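Local coordinates for protein alpha-1,3-glucanase (PDB 6K0P) that hydrolyses the alpha-1,3-glucosidic linkages of alpha-1,3-glucan, as a glycoside hydrolase of family 87, at residues G43-E48 / Y133-D138; S50-V55 / D406-P411; N346-G351 / T379-R384; L439-G444 / I484-Y489. The protein carries 1 engineered substitution. All blocks are in the same frame, centred on the assembly; numbering follows the deposited sequence. Where two conformers were deposited one is given.

Contact 1: residues G43-E48 / Y133-D138; sequences GDYAGE and YWLYED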
loop_
_atom_site.group_PDB
_atom_site.type_symbol
_atom_site.label_atom_id
_atom_site.label_comp_id
_atom_site.label_asym_id
_atom_site.label_seq_id
_atom_site.Cartn_x
_atom_site.Cartn_y
_atom_site.Cartn_z
ATOM N N GLY A 43 -15.507 -6.577 -2.347
ATOM C CA GLY A 43 -16.885 -6.124 -2.386
ATOM C C GLY A 43 -17.699 -6.543 -1.186
ATOM O O GLY A 43 -18.931 -6.482 -1.228
ATOM N N ASP A 44 -17.048 -6.964 -0.108
ATOM C CA ASP A 44 -17.706 -7.476 1.085
ATOM C C ASP A 44 -17.131 -6.765 2.301
ATOM O O ASP A 44 -15.926 -6.495 2.347
ATOM C CB ASP A 44 -17.417 -8.978 1.179
ATOM C CG ASP A 44 -18.148 -9.643 2.302
ATOM O OD1 ASP A 44 -17.627 -9.686 3.433
ATOM O OD2 ASP A 44 -19.266 -10.135 2.033
ATOM N N TYR A 45 -17.980 -6.457 3.288
ATOM C CA TYR A 45 -17.497 -5.707 4.452
ATOM C C TYR A 45 -16.512 -6.493 5.310
ATOM O O TYR A 45 -15.714 -5.880 6.026
ATOM C CB TYR A 45 -18.666 -5.160 5.292
ATOM C CG TYR A 45 -19.455 -4.103 4.549
ATOM C CD1 TYR A 45 -18.927 -2.828 4.321
ATOM C CD2 TYR A 45 -20.709 -4.394 4.039
ATOM C CE1 TYR A 45 -19.643 -1.879 3.608
ATOM C CE2 TYR A 45 -21.436 -3.448 3.328
ATOM C CZ TYR A 45 -20.898 -2.194 3.127
ATOM O OH TYR A 45 -21.632 -1.272 2.411
ATOM N N ALA A 46 -16.550 -7.830 5.282
ATOM C CA ALA A 46 -15.502 -8.593 5.954
ATOM C C ALA A 46 -14.290 -8.742 5.051
ATOM O O ALA A 46 -13.156 -8.448 5.459
ATOM C CB ALA A 46 -16.017 -9.978 6.364
ATOM N N GLY A 47 -14.524 -9.171 3.808
ATOM C CA GLY A 47 -13.419 -9.442 2.901
ATOM C C GLY A 47 -12.508 -8.254 2.670
ATOM O O GLY A 47 -11.315 -8.433 2.418
ATOM N N GLU A 48 -13.044 -7.039 2.757
ATOM C CA GLU A 48 -12.258 -5.831 2.519
ATOM C C GLU A 48 -11.698 -5.210 3.789
ATOM O O GLU A 48 -10.986 -4.204 3.704
ATOM C CB GLU A 48 -13.076 -4.791 1.749
ATOM C CG GLU A 48 -13.407 -5.225 0.321
ATOM C CD GLU A 48 -13.760 -4.061 -0.579
ATOM O OE1 GLU A 48 -13.698 -2.902 -0.119
ATOM O OE2 GLU A 48 -14.090 -4.307 -1.762
ATOM N N TYR A 133 -17.266 -1.916 -4.612
ATOM C CA TYR A 133 -16.013 -2.385 -4.040
ATOM C C TYR A 133 -15.352 -1.203 -3.351
ATOM O O TYR A 133 -15.826 -0.066 -3.438
ATOM C CB TYR A 133 -15.082 -2.914 -5.143
ATOM C CG TYR A 133 -15.656 -4.071 -5.926
ATOM C CD1 TYR A 133 -16.452 -3.855 -7.047
ATOM C CD2 TYR A 133 -15.405 -5.382 -5.543
ATOM C CE1 TYR A 133 -16.980 -4.931 -7.767
ATOM C CE2 TYR A 133 -15.933 -6.462 -6.252
ATOM C CZ TYR A 133 -16.710 -6.220 -7.359
ATOM O OH TYR A 133 -17.234 -7.288 -8.061
ATOM N N TRP A 134 -14.230 -1.459 -2.680
ATOM C CA TRP A 134 -13.450 -0.399 -2.030
ATOM C C TRP A 134 -14.322 0.374 -1.034
ATOM O O TRP A 134 -14.503 1.593 -1.123
ATOM C CB TRP A 134 -12.792 0.539 -3.051
ATOM C CG TRP A 134 -11.769 -0.101 -3.941
ATOM C CD1 TRP A 134 -11.587 -1.443 -4.188
ATOM C CD2 TRP A 134 -10.767 0.586 -4.695
ATOM N NE1 TRP A 134 -10.538 -1.615 -5.077
ATOM C CE2 TRP A 134 -10.023 -0.383 -5.395
ATOM C CE3 TRP A 134 -10.442 1.936 -4.859
ATOM C CZ2 TRP A 134 -8.962 -0.045 -6.235
ATOM C CZ3 TRP A 134 -9.383 2.271 -5.684
ATOM C CH2 TRP A 134 -8.654 1.282 -6.358
ATOM N N LEU A 135 -14.854 -0.376 -0.075
ATOM C CA LEU A 135 -15.948 0.077 0.772
ATOM C C LEU A 135 -15.490 0.866 1.989
ATOM O O LEU A 135 -16.294 1.614 2.552
ATOM C CB LEU A 135 -16.743 -1.137 1.258
ATOM C CG LEU A 135 -17.247 -2.076 0.162
ATOM C CD1 LEU A 135 -17.735 -3.381 0.781
ATOM C CD2 LEU A 135 -18.371 -1.403 -0.610
ATOM N N TYR A 136 -14.236 0.707 2.408
ATOM C CA TYR A 136 -13.732 1.326 3.627
ATOM C C TYR A 136 -13.079 2.675 3.349
ATOM O O TYR A 136 -12.550 2.924 2.264
ATOM C CB TYR A 136 -12.747 0.385 4.342
ATOM C CG TYR A 136 -13.491 -0.704 5.071
ATOM C CD1 TYR A 136 -13.952 -0.494 6.362
ATOM C CD2 TYR A 136 -13.799 -1.909 4.451
ATOM C CE1 TYR A 136 -14.696 -1.456 7.028
ATOM C CE2 TYR A 136 -14.528 -2.888 5.120
ATOM C CZ TYR A 136 -14.971 -2.652 6.406
ATOM O OH TYR A 136 -15.701 -3.604 7.085
ATOM N N GLU A 137 -13.152 3.553 4.342
ATOM C CA GLU A 137 -12.432 4.818 4.310
ATOM C C GLU A 137 -12.113 5.221 5.745
ATOM O O GLU A 137 -12.406 4.490 6.698
ATOM C CB GLU A 137 -13.203 5.890 3.531
ATOM C CG GLU A 137 -12.553 6.263 2.194
ATOM C CD GLU A 137 -11.243 7.008 2.361
ATOM O OE1 GLU A 137 -10.406 6.975 1.437
ATOM O OE2 GLU A 137 -11.060 7.658 3.415
ATOM N N ASP A 138 -11.487 6.387 5.900
ATOM C CA ASP A 138 -10.882 6.751 7.173
ATOM C C ASP A 138 -11.432 8.073 7.685
ATOM O O ASP A 138 -11.770 8.975 6.908
ATOM C CB ASP A 138 -9.363 6.923 7.043
ATOM C CG ASP A 138 -8.630 5.628 6.756
ATOM O OD1 ASP A 138 -9.253 4.533 6.733
ATOM O OD2 ASP A 138 -7.398 5.722 6.544
HETATM O O HOH W 1 -11.905 -1.333 1.156
#
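Tyr133 brings CD2 of its ring obliquely to 3.4 Å from Gly43 N, and the edge of the same ring faces OE2 of Glu48. The contact lies in the N-terminal beta domain, built of antiparallel sheets and of the galactose-binding-domain-like kind. Here the loop 43-48 is folded by an Asx turn, Asp44 OD1 accepting from the backbone N of Ala46. Next along the chain, Trp134 N donates to Glu48 OE2 at 3.0 Å, the oxygen accepting through its syn lone pair. That oxygen is also met on its anti side by Gly43 N, 2.7 Å away, and so ties the loop's own start to the second segment. Leu135 N then takes the other oxygen, Glu48 OE1, at 2.8 Å in a nearly straight bond (165°). With its chain extended beyond CG, Glu48 thus carries a buried carboxylate into a cluster of backbone N-H groups, a setting that would probably favour the charged form. Leu135 also sends CD1 over one face of the Tyr45 ring, a CH-pi contact 3.9 Å from the centroid and offset toward the rim; Tyr45 OH itself is bonded to Tyr109 OH, and its ring stacks with that of Tyr166. Finally, the Tyr136 hydroxyl, also hydrogen-bonded to Ser54 OG, donates to Tyr45 O over a short 2.5 Å, tilted 18° from the carbonyl plane.

Contact 2: residues S50-V55 / D406-P411; sequences SGRSSV and DTLTYP. With CA (calcium ion), chain J.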
loop_
_atom_site.group_PDB
_atom_site.type_symbol
_atom_site.label_atom_id
_atom_site.label_comp_id
_atom_site.label_asym_id
_atom_site.label_seq_id
_atom_site.Cartn_x
_atom_site.Cartn_y
_atom_site.Cartn_z
ATOM N N SER A 50 -9.381 -4.840 7.235
ATOM C CA SER A 50 -8.140 -5.281 7.857
ATOM C C SER A 50 -8.425 -6.464 8.779
ATOM O O SER A 50 -9.364 -6.435 9.575
ATOM C CB SER A 50 -7.558 -4.117 8.657
ATOM O OG SER A 50 -6.256 -4.420 9.142
ATOM N N GLY A 51 -7.622 -7.517 8.654
ATOM C CA GLY A 51 -7.901 -8.729 9.400
ATOM C C GLY A 51 -9.084 -9.512 8.888
ATOM O O GLY A 51 -9.468 -10.501 9.517
ATOM N N ARG A 52 -9.663 -9.094 7.758
ATOM C CA ARG A 52 -10.863 -9.698 7.185
ATOM C C ARG A 52 -12.048 -9.665 8.144
ATOM O O ARG A 52 -12.964 -10.483 8.029
ATOM C CB ARG A 52 -10.624 -11.105 6.626
ATOM C CG ARG A 52 -9.385 -11.184 5.742
ATOM C CD ARG A 52 -9.520 -10.346 4.458
ATOM N NE ARG A 52 -8.295 -10.497 3.677
ATOM C CZ ARG A 52 -8.227 -10.496 2.344
ATOM N NH1 ARG A 52 -9.313 -10.314 1.597
ATOM N NH2 ARG A 52 -7.049 -10.676 1.758
ATOM N N SER A 53 -12.067 -8.706 9.072
ATOM C CA SER A 53 -13.213 -8.572 9.958
ATOM C C SER A 53 -13.341 -7.136 10.455
ATOM O O SER A 53 -12.373 -6.376 10.506
ATOM C CB SER A 53 -13.113 -9.546 11.139
ATOM O OG SER A 53 -14.220 -9.415 12.022
ATOM N N SER A 54 -14.567 -6.787 10.828
ATOM C CA SER A 54 -14.895 -5.512 11.447
ATOM C C SER A 54 -15.983 -5.765 12.472
ATOM O O SER A 54 -16.544 -6.863 12.549
ATOM C CB SER A 54 -15.429 -4.507 10.421
ATOM O OG SER A 54 -14.413 -4.114 9.535
ATOM N N VAL A 55 -16.296 -4.741 13.260
ATOM C CA VAL A 55 -17.439 -4.793 14.168
ATOM C C VAL A 55 -18.485 -3.826 13.649
ATOM O O VAL A 55 -18.227 -2.621 13.531
ATOM C CB VAL A 55 -17.059 -4.480 15.621
ATOM C CG1 VAL A 55 -18.308 -4.550 16.500
ATOM C CG2 VAL A 55 -16.001 -5.461 16.117
ATOM N N ASP A 406 -3.586 -8.519 3.616
ATOM C CA ASP A 406 -4.960 -8.229 3.201
ATOM C C ASP A 406 -5.022 -7.602 1.806
ATOM O O ASP A 406 -5.497 -6.482 1.614
ATOM C CB ASP A 406 -5.695 -7.411 4.272
ATOM C CG ASP A 406 -5.906 -8.202 5.539
ATOM O OD1 ASP A 406 -6.313 -9.377 5.421
ATOM O OD2 ASP A 406 -5.646 -7.663 6.639
ATOM N N THR A 407 -4.533 -8.362 0.829
ATOM C CA THR A 407 -4.664 -7.999 -0.575
ATOM C C THR A 407 -6.022 -8.448 -1.105
ATOM O O THR A 407 -6.466 -9.572 -0.842
ATOM C CB THR A 407 -3.585 -8.725 -1.370
ATOM O OG1 THR A 407 -3.598 -10.100 -0.989
ATOM C CG2 THR A 407 -2.212 -8.143 -1.039
ATOM N N LEU A 408 -6.673 -7.580 -1.885
ATOM C CA LEU A 408 -7.973 -7.956 -2.433
ATOM C C LEU A 408 -7.881 -8.901 -3.626
ATOM O O LEU A 408 -8.756 -9.758 -3.782
ATOM C CB LEU A 408 -8.793 -6.722 -2.798
ATOM C CG LEU A 408 -9.252 -5.887 -1.606
ATOM C CD1 LEU A 408 -10.267 -4.850 -2.072
ATOM C CD2 LEU A 408 -9.843 -6.756 -0.487
ATOM N N THR A 409 -6.868 -8.756 -4.504
ATOM C CA THR A 409 -6.885 -9.458 -5.790
ATOM C C THR A 409 -5.583 -10.134 -6.213
ATOM O O THR A 409 -5.562 -10.730 -7.294
ATOM C CB THR A 409 -7.281 -8.515 -6.942
ATOM O OG1 THR A 409 -6.251 -7.531 -7.114
ATOM C CG2 THR A 409 -8.612 -7.831 -6.685
ATOM N N TYR A 410 -4.498 -10.053 -5.432
ATOM C CA TYR A 410 -3.210 -10.398 -6.036
ATOM C C TYR A 410 -2.206 -10.761 -4.934
ATOM O O TYR A 410 -2.562 -10.738 -3.745
ATOM C CB TYR A 410 -2.790 -9.178 -6.873
ATOM C CG TYR A 410 -2.181 -9.453 -8.241
ATOM C CD1 TYR A 410 -2.792 -10.333 -9.118
ATOM C CD2 TYR A 410 -0.980 -8.862 -8.634
ATOM C CE1 TYR A 410 -2.264 -10.585 -10.364
ATOM C CE2 TYR A 410 -0.443 -9.110 -9.889
ATOM C CZ TYR A 410 -1.084 -9.972 -10.746
ATOM O OH TYR A 410 -0.528 -10.207 -11.982
ATOM N N PRO A 411 -0.965 -11.124 -5.277
ATOM C CA PRO A 411 -0.012 -11.582 -4.259
ATOM C C PRO A 411 0.365 -10.513 -3.247
ATOM O O PRO A 411 0.203 -9.305 -3.464
ATOM C CB PRO A 411 1.230 -11.938 -5.088
ATOM C CG PRO A 411 0.691 -12.317 -6.406
ATOM C CD PRO A 411 -0.455 -11.383 -6.634
HETATM CA CA CA J . -10.445 -5.272 11.338
HETATM O O HOH W 2 -3.935 -5.644 7.318
HETATM O O HOH W 3 -9.913 -10.365 -1.257
#
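Arg52 runs alongside Asp406 in the opposite direction, its guanidinium plane turned 80° from the carboxylate. NE makes a salt bridge to OD1 of Asp406 at 2.9 Å, meeting it on the anti side and somewhat out of plane. A bend at chi2 (-65°) turns the arginine chain so that NH2 also reaches Thr407 O, 2.9 Å away and above the carbonyl plane. The other carboxylate oxygen belongs to the loop backbone: Gly51 N donates to Asp406 OD2 at 2.8 Å, and a water bridges OD2 to Ser50 OG. One aspartate therefore grips both a main-chain N-H and a charged side chain of the loop 50-55. The carbonyl oxygens of Ser50 and Ser53, on either side of Gly51 and Arg52, bind the calcium ion at 2.4 Å each; Glu23, Glu25 and Asp168 also bind it. The contact thus fastens a calcium-binding loop of the N-terminal domain to the end of strand 397-407 in the pectate-lyase-like domain. Since OD1 of Asp406 has a second salt bridge, to Arg441 NE, two arginines share one buried carboxylate, which probably favours its ionised state.

Contact 3: residues N346-G351 / T379-R384; sequences NNYARG and TATNVR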
loop_
_atom_site.group_PDB
_atom_site.type_symbol
_atom_site.label_atom_id
_atom_site.label_comp_id
_atom_site.label_asym_id
_atom_site.label_seq_id
_atom_site.Cartn_x
_atom_site.Cartn_y
_atom_site.Cartn_z
ATOM N N ASN A 346 11.114 2.774 5.546
ATOM C CA ASN A 346 10.279 3.097 6.697
ATOM C C ASN A 346 9.029 3.871 6.297
ATOM O O ASN A 346 8.689 4.892 6.893
ATOM C CB ASN A 346 11.058 3.815 7.804
ATOM C CG ASN A 346 10.489 3.520 9.170
ATOM O OD1 ASN A 346 10.458 2.365 9.595
ATOM N ND2 ASN A 346 10.006 4.554 9.860
ATOM N N ASN A 347 8.336 3.357 5.285
ATOM C CA ASN A 347 7.089 3.932 4.810
ATOM C C ASN A 347 5.951 2.954 5.057
ATOM O O ASN A 347 6.130 1.733 4.984
ATOM C CB ASN A 347 7.171 4.241 3.321
ATOM C CG ASN A 347 8.296 5.205 2.998
ATOM O OD1 ASN A 347 8.215 6.386 3.316
ATOM N ND2 ASN A 347 9.354 4.706 2.369
ATOM N N TYR A 348 4.780 3.511 5.342
ATOM C CA TYR A 348 3.575 2.747 5.634
ATOM C C TYR A 348 2.540 3.076 4.574
ATOM O O TYR A 348 2.255 4.255 4.330
ATOM C CB TYR A 348 3.025 3.138 7.017
ATOM C CG TYR A 348 1.678 2.525 7.343
ATOM C CD1 TYR A 348 0.491 3.151 6.962
ATOM C CD2 TYR A 348 1.587 1.337 8.054
ATOM C CE1 TYR A 348 -0.742 2.594 7.248
ATOM C CE2 TYR A 348 0.357 0.770 8.350
ATOM C CZ TYR A 348 -0.803 1.407 7.948
ATOM O OH TYR A 348 -2.037 0.849 8.237
ATOM N N ALA A 349 1.970 2.039 3.956
ATOM C CA ALA A 349 0.906 2.205 2.978
ATOM C C ALA A 349 -0.292 1.372 3.398
ATOM O O ALA A 349 -0.142 0.213 3.795
ATOM C CB ALA A 349 1.349 1.761 1.580
ATOM N N ARG A 350 -1.479 1.970 3.312
ATOM C CA ARG A 350 -2.721 1.231 3.519
ATOM C C ARG A 350 -3.738 1.723 2.502
ATOM O O ARG A 350 -3.930 2.933 2.348
ATOM C CB ARG A 350 -3.276 1.431 4.937
ATOM C CG ARG A 350 -4.564 0.635 5.174
ATOM C CD ARG A 350 -5.058 0.782 6.602
ATOM N NE ARG A 350 -5.650 2.092 6.898
ATOM C CZ ARG A 350 -5.302 2.866 7.928
ATOM N NH1 ARG A 350 -4.336 2.494 8.772
ATOM N NH2 ARG A 350 -5.936 4.012 8.135
ATOM N N GLY A 351 -4.399 0.798 1.815
ATOM C CA GLY A 351 -5.424 1.194 0.870
ATOM C C GLY A 351 -4.946 1.740 -0.462
ATOM O O GLY A 351 -5.650 2.552 -1.076
ATOM N N THR A 379 5.685 -1.281 5.147
ATOM C CA THR A 379 4.415 -1.926 5.441
ATOM C C THR A 379 3.418 -1.544 4.361
ATOM O O THR A 379 3.314 -0.369 3.994
ATOM C CB THR A 379 3.906 -1.484 6.811
ATOM O OG1 THR A 379 4.776 -2.017 7.817
ATOM C CG2 THR A 379 2.470 -1.961 7.047
ATOM N N ALA A 380 2.699 -2.538 3.837
ATOM C CA ALA A 380 1.654 -2.298 2.844
ATOM C C ALA A 380 0.489 -3.227 3.146
ATOM O O ALA A 380 0.628 -4.448 3.043
ATOM C CB ALA A 380 2.182 -2.517 1.426
ATOM N N THR A 381 -0.657 -2.658 3.521
ATOM C CA THR A 381 -1.805 -3.456 3.936
ATOM C C THR A 381 -3.055 -2.953 3.226
ATOM O O THR A 381 -3.084 -1.844 2.694
ATOM C CB THR A 381 -2.038 -3.370 5.443
ATOM O OG1 THR A 381 -2.299 -2.008 5.800
ATOM C CG2 THR A 381 -0.814 -3.877 6.212
ATOM N N ASN A 382 -4.106 -3.773 3.242
ATOM C CA ASN A 382 -5.366 -3.410 2.596
ATOM C C ASN A 382 -5.116 -2.934 1.167
ATOM O O ASN A 382 -5.528 -1.840 0.763
ATOM C CB ASN A 382 -6.124 -2.351 3.400
ATOM C CG ASN A 382 -6.728 -2.896 4.674
ATOM O OD1 ASN A 382 -6.444 -2.396 5.758
ATOM N ND2 ASN A 382 -7.589 -3.910 4.556
ATOM N N VAL A 383 -4.405 -3.755 0.400
ATOM C CA VAL A 383 -4.085 -3.415 -0.982
ATOM C C VAL A 383 -5.346 -3.650 -1.802
ATOM O O VAL A 383 -5.801 -4.789 -1.943
ATOM C CB VAL A 383 -2.922 -4.253 -1.515
ATOM C CG1 VAL A 383 -2.467 -3.677 -2.843
ATOM C CG2 VAL A 383 -1.764 -4.265 -0.515
ATOM N N ARG A 384 -5.918 -2.577 -2.336
ATOM C CA ARG A 384 -7.254 -2.668 -2.913
ATOM C C ARG A 384 -7.262 -3.268 -4.314
ATOM O O ARG A 384 -8.331 -3.627 -4.821
ATOM C CB ARG A 384 -7.930 -1.298 -2.866
ATOM C CG ARG A 384 -8.001 -0.751 -1.436
ATOM C CD ARG A 384 -8.935 0.436 -1.339
ATOM N NE ARG A 384 -8.342 1.666 -1.853
ATOM C CZ ARG A 384 -8.957 2.840 -1.803
ATOM N NH1 ARG A 384 -10.176 2.923 -1.284
ATOM N NH2 ARG A 384 -8.360 3.927 -2.270
HETATM O O HOH W 4 -2.234 -1.725 8.656
#
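Thr379 meets Asn347, Tyr348 and Ala349 at one end of the pairing, and Gly351 meets Thr381 and Asn382 at the other. Gly351, Thr379 and Ala349 have the most surface buried here. They belong to neighbouring strands, in adjacent coils, of the parallel beta-helix of the pectate-lyase-like domain, the short segments 348-350 and 379-381 running 5° from parallel with their axes 4.7 Å apart. Thr379 uses its backbone on both sides: its N donates to Asn347 O at 3.1 Å, and its O accepts from Ala349 N at 2.8 Å. Its CG2 lies anti to the backbone N, which sets the methyl obliquely against the Tyr348 ring, 3.6 Å from CD2, while OG1 bonds to Ala15 N. Ala349 continues the ladder through its O, which receives Thr381 N at 2.9 Å. Its methyl faces that of Ala380 on the sheet face that Phe357 covers. Gly351, past the strand with a positive phi (77°), closes the ladder, N donating to Thr381 O at 3.1 Å in the carbonyl plane. Gly351 CA makes a CA-H...O contact with Asn382 O, 3.0 Å, where the second chain turns its corner. The other face carries Tyr348, Arg350, Thr379 and Thr381; Arg350 runs beside Asn382 at the corner and donates through NH1 to Tyr348 OH, which shares a water with Thr381 OG1. Salt bridges from this buried arginine to Asp138 and Glu171, which probably balance its charge, tie the ladder to the N-terminal domain.

Contact 4: residues L439-G444 / I484-Y489; sequences LDRTGG and INNPVY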
loop_
_atom_site.group_PDB
_atom_site.type_symbol
_atom_site.label_atom_id
_atom_site.label_comp_id
_atom_site.label_asym_id
_atom_site.label_seq_id
_atom_site.Cartn_x
_atom_site.Cartn_y
_atom_site.Cartn_z
ATOM N N LEU A 439 3.784 -11.958 5.517
ATOM C CA LEU A 439 2.675 -11.744 4.590
ATOM C C LEU A 439 1.456 -12.443 5.171
ATOM O O LEU A 439 1.424 -13.679 5.252
ATOM C CB LEU A 439 2.995 -12.290 3.198
ATOM C CG LEU A 439 4.249 -11.718 2.534
ATOM C CD1 LEU A 439 4.560 -12.487 1.255
ATOM C CD2 LEU A 439 4.100 -10.230 2.233
ATOM N N ASP A 440 0.454 -11.659 5.577
ATOM C CA ASP A 440 -0.735 -12.179 6.246
ATOM C C ASP A 440 -1.928 -12.055 5.315
ATOM O O ASP A 440 -2.265 -10.952 4.875
ATOM C CB ASP A 440 -1.031 -11.394 7.524
ATOM C CG ASP A 440 -0.022 -11.646 8.624
ATOM O OD1 ASP A 440 0.782 -12.593 8.485
ATOM O OD2 ASP A 440 -0.044 -10.897 9.631
ATOM N N ARG A 441 -2.571 -13.179 5.018
ATOM C CA ARG A 441 -3.815 -13.159 4.248
ATOM C C ARG A 441 -3.629 -12.461 2.899
ATOM O O ARG A 441 -4.413 -11.585 2.511
ATOM C CB ARG A 441 -4.970 -12.545 5.054
ATOM C CG ARG A 441 -5.279 -13.279 6.370
ATOM C CD ARG A 441 -6.267 -12.507 7.277
ATOM N NE ARG A 441 -5.785 -11.149 7.511
ATOM C CZ ARG A 441 -4.904 -10.810 8.448
ATOM N NH1 ARG A 441 -4.420 -11.722 9.286
ATOM N NH2 ARG A 441 -4.495 -9.551 8.544
ATOM N N THR A 442 -2.579 -12.856 2.177
ATOM C CA THR A 442 -2.284 -12.308 0.856
ATOM C C THR A 442 -2.580 -13.317 -0.255
ATOM O O THR A 442 -2.727 -14.523 -0.019
ATOM C CB THR A 442 -0.844 -11.783 0.755
ATOM O OG1 THR A 442 0.077 -12.876 0.890
ATOM C CG2 THR A 442 -0.581 -10.744 1.846
ATOM N N GLY A 443 -2.667 -12.801 -1.475
ATOM C CA GLY A 443 -3.218 -13.530 -2.606
ATOM C C GLY A 443 -4.615 -13.034 -2.953
ATOM O O GLY A 443 -5.158 -12.121 -2.330
ATOM N N GLY A 444 -5.201 -13.668 -3.961
ATOM C CA GLY A 444 -6.521 -13.280 -4.412
ATOM C C GLY A 444 -6.790 -13.787 -5.817
ATOM O O GLY A 444 -6.019 -14.570 -6.377
ATOM N N ILE A 484 4.634 -16.652 5.955
ATOM C CA ILE A 484 3.422 -16.490 5.157
ATOM C C ILE A 484 2.288 -17.107 5.963
ATOM O O ILE A 484 2.235 -18.333 6.149
ATOM C CB ILE A 484 3.556 -17.144 3.777
ATOM C CG1 ILE A 484 4.610 -16.396 2.955
ATOM C CG2 ILE A 484 2.218 -17.156 3.060
ATOM C CD1 ILE A 484 5.048 -17.119 1.688
ATOM N N ASN A 485 1.395 -16.266 6.466
ATOM C CA ASN A 485 0.347 -16.706 7.378
ATOM C C ASN A 485 -0.999 -16.621 6.684
ATOM O O ASN A 485 -1.370 -15.555 6.183
ATOM C CB ASN A 485 0.341 -15.837 8.633
ATOM C CG ASN A 485 1.635 -15.937 9.397
ATOM O OD1 ASN A 485 2.087 -17.036 9.728
ATOM N ND2 ASN A 485 2.254 -14.794 9.665
ATOM N N ASN A 486 -1.721 -17.741 6.662
ATOM C CA ASN A 486 -3.082 -17.799 6.149
ATOM C C ASN A 486 -3.222 -17.155 4.767
ATOM O O ASN A 486 -4.113 -16.326 4.550
ATOM C CB ASN A 486 -4.033 -17.148 7.146
ATOM C CG ASN A 486 -5.497 -17.428 6.853
ATOM O OD1 ASN A 486 -5.836 -18.367 6.131
ATOM N ND2 ASN A 486 -6.377 -16.603 7.416
ATOM N N PRO A 487 -2.359 -17.502 3.809
ATOM C CA PRO A 487 -2.546 -16.968 2.456
ATOM C C PRO A 487 -3.875 -17.456 1.909
ATOM O O PRO A 487 -4.351 -18.535 2.276
ATOM C CB PRO A 487 -1.378 -17.571 1.673
ATOM C CG PRO A 487 -1.118 -18.880 2.353
ATOM C CD PRO A 487 -1.383 -18.612 3.825
ATOM N N VAL A 488 -4.472 -16.653 1.022
ATOM C CA VAL A 488 -5.790 -16.991 0.482
ATOM C C VAL A 488 -5.786 -18.391 -0.122
ATOM O O VAL A 488 -6.701 -19.192 0.117
ATOM C CB VAL A 488 -6.258 -15.924 -0.525
ATOM C CG1 VAL A 488 -7.635 -16.286 -1.099
ATOM C CG2 VAL A 488 -6.306 -14.562 0.153
ATOM N N TYR A 489 -4.743 -18.717 -0.893
ATOM C CA TYR A 489 -4.670 -19.978 -1.622
ATOM C C TYR A 489 -3.363 -20.730 -1.396
ATOM O O TYR A 489 -3.386 -21.918 -1.049
ATOM C CB TYR A 489 -4.820 -19.713 -3.118
ATOM C CG TYR A 489 -6.169 -19.176 -3.533
ATOM C CD1 TYR A 489 -7.336 -19.868 -3.236
ATOM C CD2 TYR A 489 -6.272 -17.988 -4.251
ATOM C CE1 TYR A 489 -8.573 -19.384 -3.635
ATOM C CE2 TYR A 489 -7.499 -17.497 -4.653
ATOM C CZ TYR A 489 -8.645 -18.203 -4.343
ATOM O OH TYR A 489 -9.869 -17.723 -4.744
HETATM O O HOH W 5 -5.161 -14.678 9.622
HETATM O O HOH W 6 -2.716 -16.903 -1.755
#
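Backbone bonds carry most of the contact between Leu439 to Gly444 and Ile484 to Tyr489. Asn485 N donates to Leu439 O at 2.9 Å, and Asn485 O in turn accepts from Arg441 N in an almost straight bond (170°). Past the strands the chains turn together, and Val488 N reaches Thr442 O at 2.9 Å. Between the bonds of Arg441 N and Val488 N comes a CA-H...O contact from Arg441 CA to Asn486 O, 3.2 Å. Among side chains there is one direct polar bond: Asp440 and Asn485 lie side by side, and Asn485 ND2 donates to Asp440 OD1 at 2.9 Å, on the syn side and in the amide plane. Beyond the pair, Tyr403 OH bonds Asp440 OD2 and Asn515 ND2 bonds Asn485 OD1. With CG anti to its backbone N (chi1 -167°), Asn486 crosses Arg441, ND2 lying 3.7 Å from Arg441 CG; a water links ND2 to Arg441 NH1, while NE bridges to Asp406. The apolar pair is Leu439 CD1 with Ile484 CG1, 4.3 Å apart on the other face. Val488 CG2 makes van der Waals contact with Gly443 O, 3.7 Å away, and CG1 covers one face of the Tyr489 ring, whose edge receives Gly444 O; Tyr489 OH is held by Asp445. Parallel strands in register, with like residues stacked from coil to coil, are the hallmark of the pectate-lyase-like beta-helix.

The four contacts share one junction between two domains. Contact 1 is internal to the N-terminal beta domain, contacts 3 and 4 are internal to the beta-helix, and contact 2 spans the two. Contacts 1, 2 and 3 are buried, contact 3 lying closest to the chain centre; contact 4 is only partly buried. Contacts 3 and 4 are both parallel backbone ladders reaching the same set of coils, yet they do not touch. Contact 2 stands between them, with a probable hydrogen bond from Leu408 N to Val383 O on one side and a salt bridge to contact 4 on the other. In contacts 1 and 2, made largely by loops, buried carboxylates that accept from backbone N-H groups carry much of the bonding. A salt bridge joins contacts 1 and 3.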